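Local structure of Exo-beta-1,3-galactanase (Bifidobacterium bifidum, 5FLW) at residues A[19-23]-A[34-40]; A[215-219]-A[287-291]; A[126-131]-A[170-175]. The protein probably hydrolyses beta-1,3-linked galactans from their chain ends, as a glycoside hydrolase of family 43. All blocks are in the same frame, centred on the assembly; numbering follows the deposited sequence.

The chain folds as the five-bladed beta-propeller of family 43, each blade a four-stranded antiparallel sheet, and the three contacts sample different joints. Along the sequence the order is contacts 1, 3, 2. Contact 1 packs the loop before strand 24-28 on strand 31-37. Contact 3 links the second blade, through strand 124-129, to the third, through strand 172-179; contact 2 links the fourth, through strand 216-220, to the fifth, through strand 289-291. Their centres lie about 23 to 29 Å apart and none touches another; contacts 1 and 2 sit on opposite sides of the chain's centre. Contacts 2 and 3 fasten neighbouring blades side to side; contact 1 fixes the N-terminal loop to the first.

Contact 1 of 3, residues A[19-23]-A[34-40]; sequences QLHGI and AYGENKV
Gln19 curls its side chain along the backbone of residues 37-39, with NE2 against Val40 CG1 and a bend at chi2 (-63°) that turns the amide toward Lys39. There Gln19 OE1 accepts the N-H of Lys39 at 2.9 Å from the backbone N, with the donor standing above the amide's carbonyl plane and not on a lone pair. Nearer its backbone, Gln19 CG rests 3.5 Å from Asn38 OD1, and the two amide planes are turned 68° apart; Asn38 ND2 is bonded to Gln46 O. His21 offers an edge: its CD2 lies 3.3 Å from Glu37 O, near the ring plane, while CG and CD of Lys39 pass beside it; its NE2 is bonded to Gly274 O.

Strand 31-37 is the second strand of the first propeller blade, and the incoming loop makes an inverse gamma turn centred on Leu20. Leu20 sets off away from the strand, and its side chain turns back until CD2 lies 3.6 Å from Ala34 CB. Gln19 O meets Gly36 CA at 3.4 Å in a CA-H...O contact, where a beta carbon on Gly36 would collide with that oxygen. Beyond it, Glu37 N donates to His21 O at 2.9 Å. The Glu37 carboxylate reaches past this bond: OE1 takes Lys39 NZ at 2.8 Å in a salt bridge, on its anti side, and OE2 takes the backbone N of Arg83.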
loop_
_atom_site.group_PDB
_atom_site.type_symbol
_atom_site.label_atom_id
_atom_site.label_comp_id
_atom_site.label_asym_id
_atom_site.label_seq_id
_atom_site.Cartn_x
_atom_site.Cartn_y
_atom_site.Cartn_z
ATOM N N GLN A 19 -8.203 11.813 2.727
ATOM C CA GLN A 19 -8.020 10.581 3.500
ATOM C C GLN A 19 -7.004 9.659 2.797
ATOM O O GLN A 19 -7.292 8.535 2.359
ATOM C CB GLN A 19 -9.375 9.915 3.746
ATOM C CG GLN A 19 -10.380 10.718 4.634
ATOM C CD GLN A 19 -9.888 10.949 6.064
ATOM O OE1 GLN A 19 -9.481 10.027 6.755
ATOM N NE2 GLN A 19 -9.909 12.214 6.502
ATOM N N LEU A 20 -5.779 10.164 2.690
ATOM C CA LEU A 20 -4.707 9.443 2.001
ATOM C C LEU A 20 -3.951 8.554 3.002
ATOM O O LEU A 20 -2.744 8.711 3.233
ATOM C CB LEU A 20 -3.771 10.417 1.271
ATOM C CG LEU A 20 -4.432 11.147 0.095
ATOM C CD1 LEU A 20 -3.637 12.378 -0.310
ATOM C CD2 LEU A 20 -4.690 10.221 -1.124
ATOM N N HIS A 21 -4.694 7.602 3.590
ATOM C CA HIS A 21 -4.191 6.734 4.651
ATOM C C HIS A 21 -4.154 5.293 4.156
ATOM O O HIS A 21 -5.158 4.780 3.635
ATOM C CB HIS A 21 -5.089 6.779 5.881
ATOM C CG HIS A 21 -5.467 8.158 6.311
ATOM N ND1 HIS A 21 -4.530 9.093 6.719
ATOM C CD2 HIS A 21 -6.683 8.742 6.450
ATOM C CE1 HIS A 21 -5.160 10.209 7.043
ATOM N NE2 HIS A 21 -6.469 10.018 6.910
ATOM N N GLY A 22 -3.001 4.646 4.331
ATOM C CA GLY A 22 -2.818 3.275 3.872
ATOM C C GLY A 22 -3.063 3.095 2.387
ATOM O O GLY A 22 -3.600 2.065 1.984
ATOM N N ILE A 23 -2.633 4.065 1.548
ATOM C CA ILE A 23 -3.159 4.141 0.179
ATOM C C ILE A 23 -2.581 3.070 -0.746
ATOM O O ILE A 23 -1.437 2.593 -0.597
ATOM C CB ILE A 23 -3.013 5.536 -0.474
ATOM C CG1 ILE A 23 -1.545 5.874 -0.768
ATOM C CG2 ILE A 23 -3.705 6.573 0.348
ATOM C CD1 ILE A 23 -1.359 7.205 -1.484
ATOM N N ALA A 34 -5.384 7.437 -6.296
ATOM C CA ALA A 34 -5.119 6.976 -4.933
ATOM C C ALA A 34 -6.396 6.399 -4.324
ATOM O O ALA A 34 -7.491 6.947 -4.516
ATOM C CB ALA A 34 -4.616 8.128 -4.050
ATOM N N TYR A 35 -6.256 5.302 -3.581
ATOM C CA TYR A 35 -7.374 4.696 -2.857
ATOM C C TYR A 35 -6.974 4.641 -1.385
ATOM O O TYR A 35 -6.000 3.971 -1.045
ATOM C CB TYR A 35 -7.677 3.284 -3.405
ATOM C CG TYR A 35 -7.991 3.319 -4.899
ATOM C CD1 TYR A 35 -9.321 3.535 -5.361
ATOM C CD2 TYR A 35 -6.970 3.205 -5.858
ATOM C CE1 TYR A 35 -9.618 3.595 -6.732
ATOM C CE2 TYR A 35 -7.263 3.288 -7.235
ATOM C CZ TYR A 35 -8.583 3.474 -7.663
ATOM O OH TYR A 35 -8.879 3.538 -9.005
ATOM N N GLY A 36 -7.713 5.345 -0.515
ATOM C CA GLY A 36 -7.315 5.473 0.873
ATOM C C GLY A 36 -8.401 5.072 1.856
ATOM O O GLY A 36 -9.593 4.995 1.520
ATOM N N GLU A 37 -7.964 4.802 3.102
ATOM C CA GLU A 37 -8.906 4.516 4.187
ATOM C C GLU A 37 -9.607 5.800 4.626
ATOM O O GLU A 37 -8.950 6.749 5.043
ATOM C CB GLU A 37 -8.150 3.921 5.374
ATOM C CG GLU A 37 -7.370 2.652 5.045
ATOM C CD GLU A 37 -6.414 2.208 6.151
ATOM O OE1 GLU A 37 -6.465 2.741 7.280
ATOM O OE2 GLU A 37 -5.539 1.351 5.869
ATOM N N ASN A 38 -10.944 5.828 4.580
ATOM C CA ASN A 38 -11.682 6.929 5.195
ATOM C C ASN A 38 -11.661 6.727 6.713
ATOM O O ASN A 38 -12.240 5.752 7.219
ATOM C CB ASN A 38 -13.122 6.916 4.701
ATOM C CG ASN A 38 -13.929 8.097 5.225
ATOM O OD1 ASN A 38 -13.356 9.085 5.666
ATOM N ND2 ASN A 38 -15.269 7.999 5.169
ATOM N N LYS A 39 -11.001 7.633 7.454
ATOM C CA LYS A 39 -10.857 7.463 8.899
ATOM C C LYS A 39 -11.380 8.661 9.695
ATOM O O LYS A 39 -10.952 8.871 10.841
ATOM C CB LYS A 39 -9.420 7.091 9.307
ATOM C CG LYS A 39 -8.786 6.032 8.423
ATOM C CD LYS A 39 -7.452 5.473 8.963
ATOM C CE LYS A 39 -7.687 4.373 9.998
ATOM N NZ LYS A 39 -8.349 3.178 9.369
ATOM N N VAL A 40 -12.323 9.426 9.121
ATOM C CA VAL A 40 -12.776 10.672 9.753
ATOM C C VAL A 40 -13.332 10.432 11.147
ATOM O O VAL A 40 -13.224 11.300 12.023
ATOM C CB VAL A 40 -13.792 11.440 8.885
ATOM C CG1 VAL A 40 -13.122 12.076 7.685
ATOM C CG2 VAL A 40 -14.950 10.529 8.483
#

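Contact 2 of 3, residues A[215-219]-A[287-291]; sequences NKYST and DGVAS
The ring of Tyr217 carries the methyl group of Ala290 on one face: CB stands 3.8 Å from the ring centroid and only 6° off the normal, a CH-pi contact centred almost exactly. At the rim, in the ring plane, Gly288 O comes within 3.5 Å of Tyr217 CE2. The hydroxyl end reaches the backbone between these two residues, where Ala290 N donates to Tyr217 OH at 3.1 Å with an N-H...O angle of 162°. One residue thus holds the tyrosine twice, by its side chain on the face and by its amide at the phenol oxygen.

CB of Tyr217 already points across; chi1 of 75°, with CG between the backbone N and the carbonyl carbon, sets the ring between strand 216-220 and the next sheet. This is a junction between the fourth and fifth blades of the propeller, and strand 289-291 is the last, edge strand of the fifth. Gly288, which leads into it with a positive phi, has its own N bonded to the hydroxyl of Tyr201, and Phe203 packs on Ala290.

Thr219, two residues along the strand, approaches the same Gly288 O with CG2, at 4.0 Å. A water donates to that oxygen at 3.1 Å and lies close to Thr219 OG1.

With a leucine in place of Tyr217, Ala290 N would probably lose its acceptor and Ala290 CB the flat surface beneath it. The chemistry is that of an uncharged seam: the Ala290 N-H, on an edge strand and turned to the neighbouring blade, finds its acceptor in the Tyr217 hydroxyl, and apolar packing completes the fit.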
loop_
_atom_site.group_PDB
_atom_site.type_symbol
_atom_site.label_atom_id
_atom_site.label_comp_id
_atom_site.label_asym_id
_atom_site.label_seq_id
_atom_site.Cartn_x
_atom_site.Cartn_y
_atom_site.Cartn_z
ATOM N N ASN A 215 12.441 1.199 8.643
ATOM C CA ASN A 215 11.916 0.294 7.633
ATOM C C ASN A 215 13.061 -0.243 6.755
ATOM O O ASN A 215 14.164 0.317 6.702
ATOM C CB ASN A 215 10.874 1.006 6.766
ATOM C CG ASN A 215 9.607 1.452 7.549
ATOM O OD1 ASN A 215 8.751 2.128 6.977
ATOM N ND2 ASN A 215 9.500 1.097 8.834
ATOM N N LYS A 216 12.787 -1.349 6.052
ATOM C CA LYS A 216 13.847 -2.020 5.303
ATOM C C LYS A 216 13.368 -2.460 3.921
ATOM O O LYS A 216 12.162 -2.486 3.618
ATOM C CB LYS A 216 14.387 -3.239 6.067
ATOM C CG LYS A 216 14.747 -2.977 7.492
ATOM C CD LYS A 216 15.467 -4.181 8.093
ATOM C CE LYS A 216 15.990 -3.860 9.470
ATOM N NZ LYS A 216 16.620 -5.034 10.140
ATOM N N TYR A 217 14.347 -2.843 3.085
ATOM C CA TYR A 217 14.064 -3.356 1.750
ATOM C C TYR A 217 14.944 -4.565 1.416
ATOM O O TYR A 217 16.025 -4.779 1.996
ATOM C CB TYR A 217 14.180 -2.262 0.673
ATOM C CG TYR A 217 15.613 -1.888 0.336
ATOM C CD1 TYR A 217 16.384 -1.132 1.228
ATOM C CD2 TYR A 217 16.204 -2.301 -0.855
ATOM C CE1 TYR A 217 17.708 -0.790 0.948
ATOM C CE2 TYR A 217 17.541 -1.967 -1.154
ATOM C CZ TYR A 217 18.282 -1.208 -0.252
ATOM O OH TYR A 217 19.592 -0.865 -0.554
ATOM N N SER A 218 14.464 -5.348 0.447
ATOM C CA SER A 218 15.166 -6.506 -0.088
ATOM C C SER A 218 15.029 -6.470 -1.605
ATOM O O SER A 218 14.092 -5.867 -2.134
ATOM C CB SER A 218 14.581 -7.797 0.500
ATOM O OG SER A 218 15.201 -8.953 -0.002
ATOM N N THR A 219 15.987 -7.099 -2.307
ATOM C CA THR A 219 15.979 -7.149 -3.771
ATOM C C THR A 219 16.081 -8.597 -4.257
ATOM O O THR A 219 16.553 -9.490 -3.541
ATOM C CB THR A 219 17.120 -6.323 -4.415
ATOM O OG1 THR A 219 18.378 -6.870 -4.017
ATOM C CG2 THR A 219 17.060 -4.882 -3.945
ATOM N N ASP A 287 20.819 0.383 -8.918
ATOM C CA ASP A 287 21.853 -0.654 -8.742
ATOM C C ASP A 287 21.715 -1.425 -7.428
ATOM O O ASP A 287 22.703 -1.714 -6.754
ATOM C CB ASP A 287 23.275 -0.096 -8.904
ATOM C CG ASP A 287 23.420 0.771 -10.137
ATOM O OD1 ASP A 287 23.080 0.287 -11.242
ATOM O OD2 ASP A 287 23.868 1.931 -10.001
ATOM N N GLY A 288 20.481 -1.759 -7.058
ATOM C CA GLY A 288 20.248 -2.537 -5.862
ATOM C C GLY A 288 20.258 -1.743 -4.586
ATOM O O GLY A 288 20.110 -2.331 -3.504
ATOM N N VAL A 289 20.400 -0.428 -4.670
ATOM C CA VAL A 289 20.458 0.421 -3.495
ATOM C C VAL A 289 19.251 1.352 -3.510
ATOM O O VAL A 289 18.962 1.992 -4.528
ATOM C CB VAL A 289 21.778 1.204 -3.426
ATOM C CG1 VAL A 289 21.775 2.107 -2.201
ATOM C CG2 VAL A 289 22.917 0.242 -3.380
ATOM N N ALA A 290 18.536 1.404 -2.392
ATOM C CA ALA A 290 17.434 2.334 -2.196
ATOM C C ALA A 290 17.794 3.274 -1.047
ATOM O O ALA A 290 18.314 2.829 -0.016
ATOM C CB ALA A 290 16.121 1.600 -1.876
ATOM N N SER A 291 17.529 4.571 -1.220
ATOM C CA SER A 291 18.001 5.546 -0.241
ATOM C C SER A 291 17.018 6.701 -0.076
ATOM O O SER A 291 16.618 7.345 -1.052
ATOM C CB SER A 291 19.390 6.078 -0.638
ATOM O OG SER A 291 19.680 7.217 0.133
HETATM O O HOH W 1 20.398 -5.449 -3.704
#

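Contact 3 of 3, residues A[126-131]-A[170-175]; sequences QTTITW and LTIVED
Trp131 and Ile172 meet because both extend a group away from their own backbone N: in Trp131 CG lies anti to it (chi1 -180°), swinging the indole across to residues 172-175, and in Ile172 the branch methyl CG2 takes the corresponding place, with CG1 beside the N. Ile172 CG2 then packs on Trp131 CE3 at 3.5 Å. Further round the six-membered ring, Ile172 O lies in the plane at the edge, 3.5 Å from Trp131 CZ3. Over one face, toward the rim, comes Asp175 N, 4.0 Å above the plane, while the Tyr163 ring meets the indole at about 40°.

These segments run nearly parallel, 8° apart, yet they belong to separate sheets: strand 124-129 is the last of the second propeller blade and strand 172-179 the last of the third. Each carries a classic beta bulge, at Gln126-Thr127 against Val113 and at Val173-Glu174 against Arg164. Side chains, the indole against backbone, and two waters do the joining. Ile129 points CD1 at Ile172 CD1, 4.1 Å away, the two side chains meeting at a slant. A water accepts from Trp131 NE1 at 2.8 Å, in the indole plane, and donates to Asp175 OD2 at 2.7 Å; the other carboxylate oxygen, OD1, is bonded to His161 ND1. At the far end a second water donates to Leu170 O and lies 2.7 Å from Thr127 OG1.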
loop_
_atom_site.group_PDB
_atom_site.type_symbol
_atom_site.label_atom_id
_atom_site.label_comp_id
_atom_site.label_asym_id
_atom_site.label_seq_id
_atom_site.Cartn_x
_atom_site.Cartn_y
_atom_site.Cartn_z
ATOM N N GLN A 126 -17.526 -8.518 -3.407
ATOM C CA GLN A 126 -17.806 -9.906 -3.787
ATOM C C GLN A 126 -17.429 -10.932 -2.722
ATOM O O GLN A 126 -18.317 -11.493 -2.074
ATOM C CB GLN A 126 -17.215 -10.240 -5.163
ATOM C CG GLN A 126 -17.831 -9.361 -6.233
ATOM C CD GLN A 126 -17.593 -9.833 -7.651
ATOM O OE1 GLN A 126 -16.605 -10.493 -7.953
ATOM N NE2 GLN A 126 -18.494 -9.443 -8.545
ATOM N N THR A 127 -16.146 -11.186 -2.501
ATOM C CA THR A 127 -15.707 -12.306 -1.678
ATOM C C THR A 127 -14.797 -11.829 -0.540
ATOM O O THR A 127 -14.222 -10.730 -0.575
ATOM C CB THR A 127 -14.866 -13.312 -2.528
ATOM O OG1 THR A 127 -13.782 -12.607 -3.166
ATOM C CG2 THR A 127 -15.722 -14.070 -3.571
ATOM N N THR A 128 -14.633 -12.693 0.465
ATOM C CA THR A 128 -13.436 -12.655 1.295
ATOM C C THR A 128 -12.709 -13.974 1.064
ATOM O O THR A 128 -13.347 -15.012 0.845
ATOM C CB THR A 128 -13.667 -12.391 2.794
ATOM O OG1 THR A 128 -14.304 -13.530 3.379
ATOM C CG2 THR A 128 -14.503 -11.153 3.012
ATOM N N ILE A 129 -11.364 -13.910 1.017
ATOM C CA ILE A 129 -10.551 -15.068 0.684
ATOM C C ILE A 129 -9.322 -15.117 1.583
ATOM O O ILE A 129 -8.876 -14.103 2.132
ATOM C CB ILE A 129 -10.111 -15.060 -0.811
ATOM C CG1 ILE A 129 -8.986 -14.038 -1.087
ATOM C CG2 ILE A 129 -11.357 -14.863 -1.756
ATOM C CD1 ILE A 129 -8.515 -14.001 -2.570
ATOM N N THR A 130 -8.768 -16.325 1.704
ATOM C CA THR A 130 -7.444 -16.561 2.278
ATOM C C THR A 130 -6.751 -17.574 1.376
ATOM O O THR A 130 -7.405 -18.273 0.606
ATOM C CB THR A 130 -7.479 -17.151 3.718
ATOM O OG1 THR A 130 -7.810 -18.542 3.660
ATOM C CG2 THR A 130 -8.486 -16.457 4.595
ATOM N N TRP A 131 -5.417 -17.650 1.476
ATOM C CA TRP A 131 -4.673 -18.782 0.919
ATOM C C TRP A 131 -4.574 -19.849 2.009
ATOM O O TRP A 131 -3.978 -19.605 3.061
ATOM C CB TRP A 131 -3.281 -18.342 0.461
ATOM C CG TRP A 131 -2.455 -19.451 -0.134
ATOM C CD1 TRP A 131 -1.413 -20.116 0.460
ATOM C CD2 TRP A 131 -2.587 -20.017 -1.452
ATOM N NE1 TRP A 131 -0.887 -21.056 -0.409
ATOM C CE2 TRP A 131 -1.587 -21.008 -1.592
ATOM C CE3 TRP A 131 -3.439 -19.772 -2.523
ATOM C CZ2 TRP A 131 -1.434 -21.760 -2.764
ATOM C CZ3 TRP A 131 -3.289 -20.524 -3.686
ATOM C CH2 TRP A 131 -2.304 -21.510 -3.792
ATOM N N LEU A 170 -9.282 -12.238 -9.630
ATOM C CA LEU A 170 -10.294 -12.333 -8.569
ATOM C C LEU A 170 -9.900 -13.262 -7.418
ATOM O O LEU A 170 -10.549 -13.229 -6.359
ATOM C CB LEU A 170 -11.635 -12.815 -9.129
ATOM C CG LEU A 170 -12.258 -11.942 -10.221
ATOM C CD1 LEU A 170 -13.550 -12.579 -10.682
ATOM C CD2 LEU A 170 -12.482 -10.544 -9.722
ATOM N N THR A 171 -8.867 -14.093 -7.608
ATOM C CA THR A 171 -8.401 -14.987 -6.553
ATOM C C THR A 171 -6.909 -15.277 -6.749
ATOM O O THR A 171 -6.276 -14.762 -7.672
ATOM C CB THR A 171 -9.275 -16.243 -6.458
ATOM O OG1 THR A 171 -8.966 -16.907 -5.228
ATOM C CG2 THR A 171 -9.040 -17.177 -7.647
ATOM N N ILE A 172 -6.347 -16.084 -5.833
ATOM C CA ILE A 172 -4.920 -16.392 -5.750
ATOM C C ILE A 172 -4.687 -17.820 -6.231
ATOM O O ILE A 172 -5.430 -18.735 -5.858
ATOM C CB ILE A 172 -4.474 -16.271 -4.286
ATOM C CG1 ILE A 172 -4.682 -14.850 -3.783
ATOM C CG2 ILE A 172 -3.020 -16.732 -4.104
ATOM C CD1 ILE A 172 -4.530 -14.804 -2.236
ATOM N N VAL A 173 -3.636 -18.009 -7.032
ATOM C CA VAL A 173 -3.325 -19.309 -7.618
ATOM C C VAL A 173 -1.930 -19.815 -7.261
ATOM O O VAL A 173 -1.620 -20.980 -7.557
ATOM C CB VAL A 173 -3.545 -19.340 -9.158
ATOM C CG1 VAL A 173 -4.998 -18.965 -9.541
ATOM C CG2 VAL A 173 -2.540 -18.466 -9.892
ATOM N N GLU A 174 -1.081 -19.003 -6.621
ATOM C CA GLU A 174 0.263 -19.464 -6.303
ATOM C C GLU A 174 0.842 -18.688 -5.127
ATOM O O GLU A 174 0.729 -17.462 -5.064
ATOM C CB GLU A 174 1.210 -19.350 -7.506
ATOM C CG GLU A 174 2.567 -19.968 -7.248
ATOM C CD GLU A 174 3.605 -19.562 -8.263
ATOM O OE1 GLU A 174 3.231 -18.970 -9.303
ATOM O OE2 GLU A 174 4.799 -19.830 -8.016
ATOM N N ASP A 175 1.474 -19.418 -4.210
ATOM C CA ASP A 175 2.253 -18.813 -3.117
ATOM C C ASP A 175 3.676 -18.675 -3.671
ATOM O O ASP A 175 4.471 -19.616 -3.652
ATOM C CB ASP A 175 2.133 -19.677 -1.858
ATOM C CG ASP A 175 2.686 -19.019 -0.594
ATOM O OD1 ASP A 175 2.996 -17.803 -0.587
ATOM O OD2 ASP A 175 2.745 -19.735 0.428
HETATM O O HOH W 2 -13.097 -13.750 -5.534
HETATM O O HOH W 3 1.539 -22.198 0.328
#